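PDB 5YXT: reducing end xylose-releasing exo-oligoxylanase from Paenibacillus barengoltzii G22, which probably hydrolyses short xylo-oligosaccharides, releasing xylose from their reducing ends, as a member of glycoside hydrolase family 8. Local coordinates for residues Arg14-Leu17 / Ala18-Tyr22; His257-Ser260 / Asp261-Val265; Leu271-Glu274 / Trp275-Asp279; Asp279-Gln282 / Arg283-Gly287. One frame throughout, in Å; residues are numbered along the deposited sequence.

Contact 1: residues Arg14-Leu17 / Ala18-Tyr22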
loop_
_atom_site.group_PDB
_atom_site.type_symbol
_atom_site.label_atom_id
_atom_site.label_comp_id
_atom_site.label_asym_id
_atom_site.label_seq_id
_atom_site.Cartn_x
_atom_site.Cartn_y
_atom_site.Cartn_z
ATOM N N ARG C 14 11.033 -21.839 -2.151
ATOM C CA ARG C 14 10.228 -20.925 -2.946
ATOM C C ARG C 14 11.060 -20.354 -4.089
ATOM O O ARG C 14 12.190 -19.907 -3.880
ATOM C CB ARG C 14 9.711 -19.814 -2.030
ATOM C CG ARG C 14 8.690 -18.849 -2.592
ATOM C CD ARG C 14 7.768 -18.291 -1.468
ATOM N NE ARG C 14 8.474 -17.481 -0.475
ATOM C CZ ARG C 14 8.973 -17.958 0.658
ATOM N NH1 ARG C 14 8.834 -19.241 0.930
ATOM N NH2 ARG C 14 9.612 -17.163 1.524
ATOM N N ASN C 15 10.519 -20.390 -5.303
ATOM C CA ASN C 15 11.084 -19.644 -6.430
ATOM C C ASN C 15 10.267 -18.362 -6.506
ATOM O O ASN C 15 9.261 -18.288 -7.212
ATOM C CB ASN C 15 11.028 -20.433 -7.737
ATOM C CG ASN C 15 11.637 -19.670 -8.912
ATOM O OD1 ASN C 15 11.753 -18.439 -8.885
ATOM N ND2 ASN C 15 12.021 -20.401 -9.959
ATOM N N LEU C 16 10.712 -17.351 -5.754
ATOM C CA LEU C 16 9.918 -16.140 -5.584
ATOM C C LEU C 16 9.704 -15.421 -6.912
ATOM O O LEU C 16 8.616 -14.899 -7.166
ATOM C CB LEU C 16 10.587 -15.209 -4.570
ATOM C CG LEU C 16 9.646 -14.123 -4.036
ATOM C CD1 LEU C 16 8.389 -14.758 -3.489
ATOM C CD2 LEU C 16 10.299 -13.217 -2.978
ATOM N N LEU C 17 10.727 -15.379 -7.770
ATOM C CA LEU C 17 10.568 -14.718 -9.065
ATOM C C LEU C 17 9.451 -15.368 -9.876
ATOM O O LEU C 17 8.614 -14.675 -10.466
ATOM C CB LEU C 17 11.882 -14.757 -9.840
ATOM C CG LEU C 17 12.991 -13.863 -9.280
ATOM C CD1 LEU C 17 14.367 -14.218 -9.838
ATOM C CD2 LEU C 17 12.661 -12.417 -9.546
ATOM N N ALA C 18 9.412 -16.701 -9.894
ATOM C CA ALA C 18 8.353 -17.388 -10.626
ATOM C C ALA C 18 7.000 -17.143 -9.979
ATOM O O ALA C 18 6.002 -16.941 -10.679
ATOM C CB ALA C 18 8.652 -18.882 -10.705
ATOM N N GLU C 19 6.946 -17.173 -8.645
ATOM C CA GLU C 19 5.724 -16.814 -7.936
ATOM C C GLU C 19 5.219 -15.461 -8.388
ATOM O O GLU C 19 4.019 -15.282 -8.631
ATOM C CB GLU C 19 5.985 -16.792 -6.433
ATOM C CG GLU C 19 6.324 -18.124 -5.810
ATOM C CD GLU C 19 5.886 -18.183 -4.358
ATOM O OE1 GLU C 19 5.828 -17.112 -3.719
ATOM O OE2 GLU C 19 5.610 -19.296 -3.854
ATOM N N TYR C 20 6.134 -14.507 -8.514
ATOM C CA TYR C 20 5.826 -13.128 -8.833
ATOM C C TYR C 20 5.477 -12.918 -10.301
ATOM O O TYR C 20 5.036 -11.823 -10.656
ATOM C CB TYR C 20 7.019 -12.243 -8.460
ATOM C CG TYR C 20 7.095 -11.858 -6.993
ATOM C CD1 TYR C 20 6.341 -12.527 -6.026
ATOM C CD2 TYR C 20 7.937 -10.829 -6.575
ATOM C CE1 TYR C 20 6.415 -12.163 -4.682
ATOM C CE2 TYR C 20 8.018 -10.460 -5.236
ATOM C CZ TYR C 20 7.264 -11.123 -4.301
ATOM O OH TYR C 20 7.369 -10.736 -2.986
ATOM N N GLY C 21 5.673 -13.920 -11.159
ATOM C CA GLY C 21 5.219 -13.842 -12.536
ATOM C C GLY C 21 6.306 -13.663 -13.570
ATOM O O GLY C 21 5.985 -13.482 -14.752
ATOM N N TYR C 22 7.577 -13.680 -13.175
ATOM C CA TYR C 22 8.650 -13.732 -14.152
ATOM C C TYR C 22 8.731 -15.157 -14.701
ATOM O O TYR C 22 8.379 -16.128 -14.023
ATOM C CB TYR C 22 9.975 -13.254 -13.516
ATOM C CG TYR C 22 9.833 -11.872 -12.890
ATOM C CD1 TYR C 22 9.411 -11.728 -11.569
ATOM C CD2 TYR C 22 10.083 -10.711 -13.634
ATOM C CE1 TYR C 22 9.249 -10.478 -10.996
ATOM C CE2 TYR C 22 9.920 -9.448 -13.074
ATOM C CZ TYR C 22 9.505 -9.336 -11.755
ATOM O OH TYR C 22 9.335 -8.104 -11.175
#
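Over one face of the Tyr20 ring sits Leu16, whose CG lies 3.9 Å from the ring centroid in a CH-pi contact, while Leu16 CD1 reaches Tyr20 CE1 at 3.5 Å. With CG of Leu16 anti to its own nitrogen (chi1 -164°), the branch folds forward over the next turn and meets the phenol there. The Tyr22 ring is met at its edge, in plane, by Leu17 O, 3.2 Å from Tyr22 CD1; the Tyr22 hydroxyl bonds to Asp342. Leu16 and Tyr20 belong to the short helix 16-20, with Tyr22 just past its end. At the helix start Asn15 is the N-cap: Ala18 N donates to Asn15 OD1 at 3.1 Å, arriving from above the amide plane. At its end Gly21, with positive phi, forms a Schellman motif, and Tyr22 N returns to Leu17 O at 3.1 Å. The carboxylate of Glu19 lies against the aliphatic part of Arg14, OE1 being 3.2 Å from Arg14 CD, with guanidinium and carboxylate planes 44° apart. Arg14 makes its salt bridge to Glu274 instead. A helix of barely more than one turn is thus closed at both ends, and the acidic Glu19 probably stabilises Arg14 electrostatically without pairing with it.

Contact 2: residues His257-Ser260 / Asp261-Val265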
loop_
_atom_site.group_PDB
_atom_site.type_symbol
_atom_site.label_atom_id
_atom_site.label_comp_id
_atom_site.label_asym_id
_atom_site.label_seq_id
_atom_site.Cartn_x
_atom_site.Cartn_y
_atom_site.Cartn_z
ATOM N N HIS C 257 26.266 4.134 11.239
ATOM C CA HIS C 257 25.140 4.532 10.392
ATOM C C HIS C 257 24.806 3.411 9.403
ATOM O O HIS C 257 25.459 2.366 9.369
ATOM C CB HIS C 257 25.457 5.838 9.652
ATOM C CG HIS C 257 25.929 6.942 10.551
ATOM N ND1 HIS C 257 25.118 7.525 11.500
ATOM C CD2 HIS C 257 27.123 7.575 10.637
ATOM C CE1 HIS C 257 25.793 8.466 12.138
ATOM N NE2 HIS C 257 27.012 8.515 11.633
ATOM N N PHE C 258 23.772 3.632 8.588
ATOM C CA PHE C 258 23.348 2.640 7.603
ATOM C C PHE C 258 24.174 2.832 6.334
ATOM O O PHE C 258 23.980 3.802 5.588
ATOM C CB PHE C 258 21.849 2.730 7.310
ATOM C CG PHE C 258 21.339 1.604 6.432
ATOM C CD1 PHE C 258 21.136 0.334 6.955
ATOM C CD2 PHE C 258 21.076 1.817 5.091
ATOM C CE1 PHE C 258 20.671 -0.710 6.157
ATOM C CE2 PHE C 258 20.616 0.786 4.285
ATOM C CZ PHE C 258 20.421 -0.489 4.826
ATOM N N PHE C 259 25.088 1.897 6.092
ATOM C CA PHE C 259 26.013 1.956 4.972
ATOM C C PHE C 259 26.344 0.522 4.561
ATOM O O PHE C 259 25.756 -0.435 5.067
ATOM C CB PHE C 259 27.272 2.769 5.337
ATOM C CG PHE C 259 27.854 3.526 4.176
ATOM C CD1 PHE C 259 27.033 4.338 3.406
ATOM C CD2 PHE C 259 29.195 3.418 3.846
ATOM C CE1 PHE C 259 27.518 5.038 2.327
ATOM C CE2 PHE C 259 29.694 4.116 2.765
ATOM C CZ PHE C 259 28.838 4.945 2.008
ATOM N N SER C 260 27.309 0.384 3.657
ATOM C CA SER C 260 27.584 -0.864 2.937
ATOM C C SER C 260 27.396 -2.162 3.737
ATOM O O SER C 260 26.693 -3.077 3.293
ATOM C CB SER C 260 29.012 -0.796 2.385
ATOM O OG SER C 260 29.258 0.468 1.752
ATOM N N ASP C 261 28.055 -2.288 4.889
ATOM C CA ASP C 261 27.949 -3.520 5.681
ATOM C C ASP C 261 26.500 -3.835 6.026
ATOM O O ASP C 261 26.045 -4.974 5.883
ATOM C CB ASP C 261 28.764 -3.389 6.968
ATOM C CG ASP C 261 30.177 -3.928 6.834
ATOM O OD1 ASP C 261 30.803 -3.743 5.769
ATOM O OD2 ASP C 261 30.672 -4.533 7.818
ATOM N N ALA C 262 25.757 -2.823 6.475
ATOM C CA ALA C 262 24.439 -3.045 7.039
ATOM C C ALA C 262 23.417 -3.462 6.000
ATOM O O ALA C 262 22.361 -3.972 6.374
ATOM C CB ALA C 262 23.950 -1.776 7.743
ATOM N N TYR C 263 23.687 -3.229 4.712
ATOM C CA TYR C 263 22.738 -3.652 3.689
ATOM C C TYR C 263 22.421 -5.132 3.825
ATOM O O TYR C 263 21.304 -5.564 3.523
ATOM C CB TYR C 263 23.288 -3.387 2.291
ATOM C CG TYR C 263 23.669 -1.947 1.988
ATOM C CD1 TYR C 263 23.247 -0.894 2.799
ATOM C CD2 TYR C 263 24.435 -1.649 0.865
ATOM C CE1 TYR C 263 23.617 0.419 2.510
ATOM C CE2 TYR C 263 24.795 -0.354 0.573
ATOM C CZ TYR C 263 24.384 0.674 1.396
ATOM O OH TYR C 263 24.744 1.964 1.097
ATOM N N ARG C 264 23.377 -5.915 4.309
ATOM C CA ARG C 264 23.178 -7.352 4.335
ATOM C C ARG C 264 22.151 -7.787 5.373
ATOM O O ARG C 264 21.630 -8.898 5.264
ATOM C CB ARG C 264 24.516 -8.052 4.570
ATOM C CG ARG C 264 25.470 -7.888 3.389
ATOM C CD ARG C 264 26.846 -8.415 3.742
ATOM N NE ARG C 264 27.434 -7.695 4.871
ATOM C CZ ARG C 264 28.735 -7.660 5.133
ATOM N NH1 ARG C 264 29.590 -8.302 4.346
ATOM N NH2 ARG C 264 29.183 -6.985 6.182
ATOM N N VAL C 265 21.812 -6.931 6.340
ATOM C CA VAL C 265 20.875 -7.343 7.384
ATOM C C VAL C 265 19.547 -7.765 6.767
ATOM O O VAL C 265 19.023 -8.846 7.062
ATOM C CB VAL C 265 20.690 -6.218 8.417
ATOM C CG1 VAL C 265 19.486 -6.516 9.289
ATOM C CG2 VAL C 265 21.960 -6.052 9.270
HETATM O O HOH W 1 23.574 3.715 2.817
HETATM O O HOH W 2 27.213 2.048 0.066
#
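Phe258 and Tyr263 meet at the turn that leads into helix 263-276, one of the helices of this family 8 glycosidase, whose fold is an (alpha/alpha)6 barrel. The aromatic pair is oblique, the planes inclined at 47°, with Phe258 CE2 3.5 Å from Tyr263 CD1. Phe258 CD1 also packs on the methyl CB of Ala262 at 3.6 Å, and Leu321 of helix 318-327 touches both aromatic residues. A CH-pi contact forms where the chain passes across one face of the tyrosine: Ser260 CA stands 3.8 Å from the ring centroid. Because CG of Tyr263 lies beside its own nitrogen (chi1 -57°), the ring swings back over the residues that precede the helix. Backbone bonds closing the turn are weak, the shortest running from Ala262 N to Phe259 O at 2.8 Å. Charged groups gather on another side, where Arg264 NH2 forms a salt bridge with Asp261 OD2 at 3.3 Å and Arg264 NE donates to Asp261 O; Ser195 and Tyr73 take further guanidinium bonds. Water completes the account. One molecule links Phe258 O to the tyrosine hydroxyl, and a second joins that hydroxyl to Ser260 OG, lying 2.7 Å from Tyr263 OH and donating to it.

Contact 3: residues Leu271-Glu274 / Trp275-Asp279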
loop_
_atom_site.group_PDB
_atom_site.type_symbol
_atom_site.label_atom_id
_atom_site.label_comp_id
_atom_site.label_asym_id
_atom_site.label_seq_id
_atom_site.Cartn_x
_atom_site.Cartn_y
_atom_site.Cartn_z
ATOM N N LEU C 271 16.657 -14.540 4.235
ATOM C CA LEU C 271 17.128 -15.919 4.085
ATOM C C LEU C 271 16.814 -16.749 5.321
ATOM O O LEU C 271 16.400 -17.909 5.196
ATOM C CB LEU C 271 18.623 -15.972 3.775
ATOM C CG LEU C 271 19.109 -17.349 3.298
ATOM C CD1 LEU C 271 18.372 -17.782 2.045
ATOM C CD2 LEU C 271 20.618 -17.413 3.071
ATOM N N ASP C 272 16.984 -16.176 6.517
ATOM C CA ASP C 272 16.596 -16.894 7.729
ATOM C C ASP C 272 15.113 -17.231 7.715
ATOM O O ASP C 272 14.720 -18.352 8.061
ATOM C CB ASP C 272 16.936 -16.073 8.972
ATOM C CG ASP C 272 16.700 -16.845 10.269
ATOM O OD1 ASP C 272 16.975 -18.064 10.321
ATOM O OD2 ASP C 272 16.224 -16.236 11.245
ATOM N N TRP C 273 14.272 -16.269 7.320
ATOM C CA TRP C 273 12.842 -16.537 7.291
ATOM C C TRP C 273 12.528 -17.659 6.312
ATOM O O TRP C 273 11.763 -18.577 6.632
ATOM C CB TRP C 273 12.034 -15.293 6.940
ATOM C CG TRP C 273 10.574 -15.656 6.959
ATOM C CD1 TRP C 273 9.775 -15.928 5.881
ATOM C CD2 TRP C 273 9.769 -15.875 8.119
ATOM N NE1 TRP C 273 8.511 -16.276 6.304
ATOM C CE2 TRP C 273 8.483 -16.255 7.673
ATOM C CE3 TRP C 273 10.004 -15.781 9.492
ATOM C CZ2 TRP C 273 7.441 -16.535 8.554
ATOM C CZ3 TRP C 273 8.962 -16.063 10.370
ATOM C CH2 TRP C 273 7.699 -16.432 9.894
ATOM N N GLU C 274 13.114 -17.612 5.111
ATOM C CA GLU C 274 12.853 -18.674 4.145
ATOM C C GLU C 274 13.345 -20.024 4.656
ATOM O O GLU C 274 12.659 -21.035 4.486
ATOM C CB GLU C 274 13.488 -18.352 2.785
ATOM C CG GLU C 274 13.589 -19.550 1.813
ATOM C CD GLU C 274 12.236 -20.032 1.246
ATOM O OE1 GLU C 274 11.156 -19.657 1.765
ATOM O OE2 GLU C 274 12.254 -20.817 0.266
ATOM N N TRP C 275 14.521 -20.064 5.292
ATOM C CA TRP C 275 15.098 -21.347 5.696
ATOM C C TRP C 275 14.469 -21.902 6.963
ATOM O O TRP C 275 14.371 -23.127 7.108
ATOM C CB TRP C 275 16.606 -21.232 5.936
ATOM C CG TRP C 275 17.452 -21.283 4.695
ATOM C CD1 TRP C 275 17.019 -21.276 3.402
ATOM C CD2 TRP C 275 18.876 -21.327 4.644
ATOM N NE1 TRP C 275 18.092 -21.315 2.548
ATOM C CE2 TRP C 275 19.246 -21.341 3.290
ATOM C CE3 TRP C 275 19.880 -21.343 5.619
ATOM C CZ2 TRP C 275 20.578 -21.380 2.884
ATOM C CZ3 TRP C 275 21.199 -21.386 5.217
ATOM C CH2 TRP C 275 21.539 -21.407 3.865
ATOM N N PHE C 276 14.062 -21.041 7.893
ATOM C CA PHE C 276 13.635 -21.506 9.205
ATOM C C PHE C 276 12.317 -20.928 9.679
ATOM O O PHE C 276 11.708 -21.525 10.571
ATOM C CB PHE C 276 14.729 -21.224 10.251
ATOM C CG PHE C 276 15.911 -22.130 10.100
ATOM C CD1 PHE C 276 15.875 -23.422 10.610
ATOM C CD2 PHE C 276 17.017 -21.727 9.388
ATOM C CE1 PHE C 276 16.941 -24.281 10.443
ATOM C CE2 PHE C 276 18.096 -22.579 9.220
ATOM C CZ PHE C 276 18.055 -23.852 9.743
ATOM N N ALA C 277 11.856 -19.812 9.117
ATOM C CA ALA C 277 10.561 -19.214 9.449
ATOM C C ALA C 277 10.349 -19.177 10.962
ATOM O O ALA C 277 9.286 -19.528 11.479
ATOM C CB ALA C 277 9.422 -19.949 8.734
ATOM N N ALA C 278 11.386 -18.727 11.670
ATOM C CA ALA C 278 11.495 -18.898 13.115
ATOM C C ALA C 278 11.024 -17.700 13.923
ATOM O O ALA C 278 10.591 -17.870 15.063
ATOM C CB ALA C 278 12.947 -19.186 13.508
ATOM N N ASP C 279 11.128 -16.489 13.390
ATOM C CA ASP C 279 10.843 -15.282 14.160
ATOM C C ASP C 279 9.982 -14.366 13.311
ATOM O O ASP C 279 10.489 -13.721 12.377
ATOM C CB ASP C 279 12.130 -14.586 14.589
ATOM C CG ASP C 279 11.876 -13.361 15.449
ATOM O OD1 ASP C 279 10.703 -13.076 15.782
ATOM O OD2 ASP C 279 12.862 -12.687 15.802
HETATM O O HOH W 3 13.644 -17.066 10.649
#
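Leu271 and Trp275, one turn apart, meet in the last turns of helix 263-276, a helix of the (alpha/alpha)6 barrel characteristic of family 8 glycosidases; Ala277, with positive phi, is where the chain leaves the helical course. Two CH-pi contacts dominate. Leu271 lies over one face of the Trp275 indole, its CD1 3.9 Å from the centroid of the five-membered ring and CG above the middle of the ring system. The second is made by the chain itself: Ala277 CA rests 3.6 Å from the centroid of the six-membered ring of Trp273, and the methyl CB reaches Trp273 CZ2 at 4.0 Å. Trp273 has CG opposite its backbone N (chi1 -179°), which lays the indole forward, its face against Ala277, where positive phi turns the chain. Asp279 O also approaches Trp273 CZ3, at 3.4 Å. Both indole nitrogens find backbone oxygens beyond the helix: that of Trp273 bonds to Glu3 and that of Trp275 to Tyr373. In the main chain, Phe276 N donates to Asp272 O at 2.8 Å, an oxygen that also receives a weak bond from Ala277 N as the helix closes. Among the charged side chains, Glu274 forms a salt bridge with Arg14, while Asp272 OD2 forms a salt bridge with Arg225 and a hydrogen bond with Gln282; these partners would probably stabilise the buried acids in their ionised form. One water bridges backbone and side chain, accepting from Ala278 N at 3.0 Å and donating a weak bond to Asp272 OD2.

Contact 4: residues Asp279-Gln282 / Arg283-Gly287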
loop_
_atom_site.group_PDB
_atom_site.type_symbol
_atom_site.label_atom_id
_atom_site.label_comp_id
_atom_site.label_asym_id
_atom_site.label_seq_id
_atom_site.Cartn_x
_atom_site.Cartn_y
_atom_site.Cartn_z
ATOM N N ASP C 279 11.128 -16.489 13.390
ATOM C CA ASP C 279 10.843 -15.282 14.160
ATOM C C ASP C 279 9.982 -14.366 13.311
ATOM O O ASP C 279 10.489 -13.721 12.377
ATOM C CB ASP C 279 12.130 -14.586 14.589
ATOM C CG ASP C 279 11.876 -13.361 15.449
ATOM O OD1 ASP C 279 10.703 -13.076 15.782
ATOM O OD2 ASP C 279 12.862 -12.687 15.802
ATOM N N PRO C 280 8.686 -14.284 13.598
ATOM C CA PRO C 280 7.793 -13.435 12.786
ATOM C C PRO C 280 8.168 -11.960 12.809
ATOM O O PRO C 280 7.807 -11.226 11.884
ATOM C CB PRO C 280 6.412 -13.671 13.415
ATOM C CG PRO C 280 6.555 -14.918 14.250
ATOM C CD PRO C 280 7.979 -14.975 14.690
ATOM N N TRP C 281 8.907 -11.513 13.823
ATOM C CA TRP C 281 9.393 -10.140 13.843
ATOM C C TRP C 281 10.180 -9.804 12.587
ATOM O O TRP C 281 10.148 -8.660 12.127
ATOM C CB TRP C 281 10.258 -9.918 15.082
ATOM C CG TRP C 281 10.961 -8.601 15.096
ATOM C CD1 TRP C 281 10.500 -7.429 15.628
ATOM C CD2 TRP C 281 12.260 -8.319 14.566
ATOM N NE1 TRP C 281 11.426 -6.432 15.443
ATOM C CE2 TRP C 281 12.518 -6.953 14.798
ATOM C CE3 TRP C 281 13.221 -9.086 13.902
ATOM C CZ2 TRP C 281 13.707 -6.336 14.405
ATOM C CZ3 TRP C 281 14.409 -8.471 13.509
ATOM C CH2 TRP C 281 14.635 -7.105 13.760
ATOM N N GLN C 282 10.889 -10.786 12.020
ATOM C CA GLN C 282 11.671 -10.534 10.812
ATOM C C GLN C 282 10.810 -9.970 9.683
ATOM O O GLN C 282 11.260 -9.093 8.938
ATOM C CB GLN C 282 12.379 -11.819 10.369
ATOM C CG GLN C 282 13.342 -12.340 11.431
ATOM C CD GLN C 282 14.014 -13.634 11.043
ATOM O OE1 GLN C 282 13.549 -14.352 10.156
ATOM N NE2 GLN C 282 15.121 -13.942 11.710
ATOM N N ARG C 283 9.573 -10.457 9.534
ATOM C CA ARG C 283 8.700 -9.912 8.491
ATOM C C ARG C 283 8.365 -8.450 8.754
ATOM O O ARG C 283 8.338 -7.638 7.822
ATOM C CB ARG C 283 7.429 -10.762 8.371
ATOM C CG ARG C 283 7.758 -12.229 8.532
ATOM C CD ARG C 283 6.635 -13.193 8.136
ATOM N NE ARG C 283 5.952 -12.823 6.905
ATOM C CZ ARG C 283 6.353 -13.224 5.719
ATOM N NH1 ARG C 283 7.425 -13.969 5.682
ATOM N NH2 ARG C 283 5.699 -12.908 4.608
ATOM N N GLU C 284 8.141 -8.092 10.018
ATOM C CA GLU C 284 7.884 -6.696 10.342
ATOM C C GLU C 284 9.106 -5.826 10.054
ATOM O O GLU C 284 8.973 -4.721 9.515
ATOM C CB GLU C 284 7.463 -6.564 11.803
ATOM C CG GLU C 284 6.002 -6.888 12.046
ATOM C CD GLU C 284 5.278 -5.767 12.769
ATOM O OE1 GLU C 284 5.291 -4.623 12.255
ATOM O OE2 GLU C 284 4.695 -6.030 13.846
ATOM N N ALA C 285 10.307 -6.317 10.387
ATOM C CA ALA C 285 11.513 -5.527 10.153
ATOM C C ALA C 285 11.767 -5.330 8.662
ATOM O O ALA C 285 12.120 -4.228 8.229
ATOM C CB ALA C 285 12.721 -6.193 10.824
ATOM N N VAL C 286 11.603 -6.385 7.857
ATOM C CA VAL C 286 11.790 -6.231 6.417
ATOM C C VAL C 286 10.734 -5.289 5.855
ATOM O O VAL C 286 11.017 -4.460 4.976
ATOM C CB VAL C 286 11.771 -7.605 5.721
ATOM C CG1 VAL C 286 11.595 -7.445 4.228
ATOM C CG2 VAL C 286 13.069 -8.376 6.025
ATOM N N GLY C 287 9.510 -5.375 6.380
ATOM C CA GLY C 287 8.482 -4.417 6.002
ATOM C C GLY C 287 8.908 -2.978 6.236
ATOM O O GLY C 287 8.634 -2.098 5.418
#
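Trp281 and Ala285 make the principal side-chain contact of the first turns of helix 281-294, and the residues before them prepare it. Asp279 precedes the turn into the helix and caps it: OD1 accepts from Trp281 N at 3.1 Å, met from above the carboxylate plane, while OD2 bonds to His229. Next, Pro280 offers its carbonyl to the following turn, where Arg283 N gives a weak bond to Pro280 O at 3.0 Å and Arg283 CG brushes the same oxygen at 3.5 Å. Pro280 packs on Tyr20 of a neighbouring subunit. Trp281 then presents one indole face to the methyl of Ala285, with CB 3.7 Å from the centroid of the six-membered ring and shifted toward its rim; the shortest approach, Trp281 CH2 to Ala285 CB, is 3.6 Å. The chi1 of Trp281, 172°, places CG next to the carbonyl carbon, carrying the indole to where the later methyl can reach it. His229 stacks on the same indole. The main chain joins this pair as well, Ala285 N donating to Trp281 O at 2.9 Å. Gln282 holds the next rung, its O accepting from Val286 N at 2.9 Å with an N-H...O angle of 168°. The capping carboxylate probably gains from the helix dipole, and since His229 both bonds to Asp279 and stacks on Trp281, this histidine ties the cap and the indole to helix 214-231.

Along the chain the four contacts follow in order, and all are local, each within one helix or at its border. Contact 2 opens helix 263-276 and contact 3 closes it, their centres about 20 Å apart; contact 4 then begins helix 281-294 and shares Asp279 with contact 3. These last two lie about 10 Å apart, centre to centre, and touch directly through side chains of the two helices. Contact 1, on helix 16-20 near the N-terminus, is about 18 Å from contact 3, centre to centre, but joined to it by a salt bridge. Successive helices of the catalytic domain are thus linked at their ends, with the N-terminal region attached there.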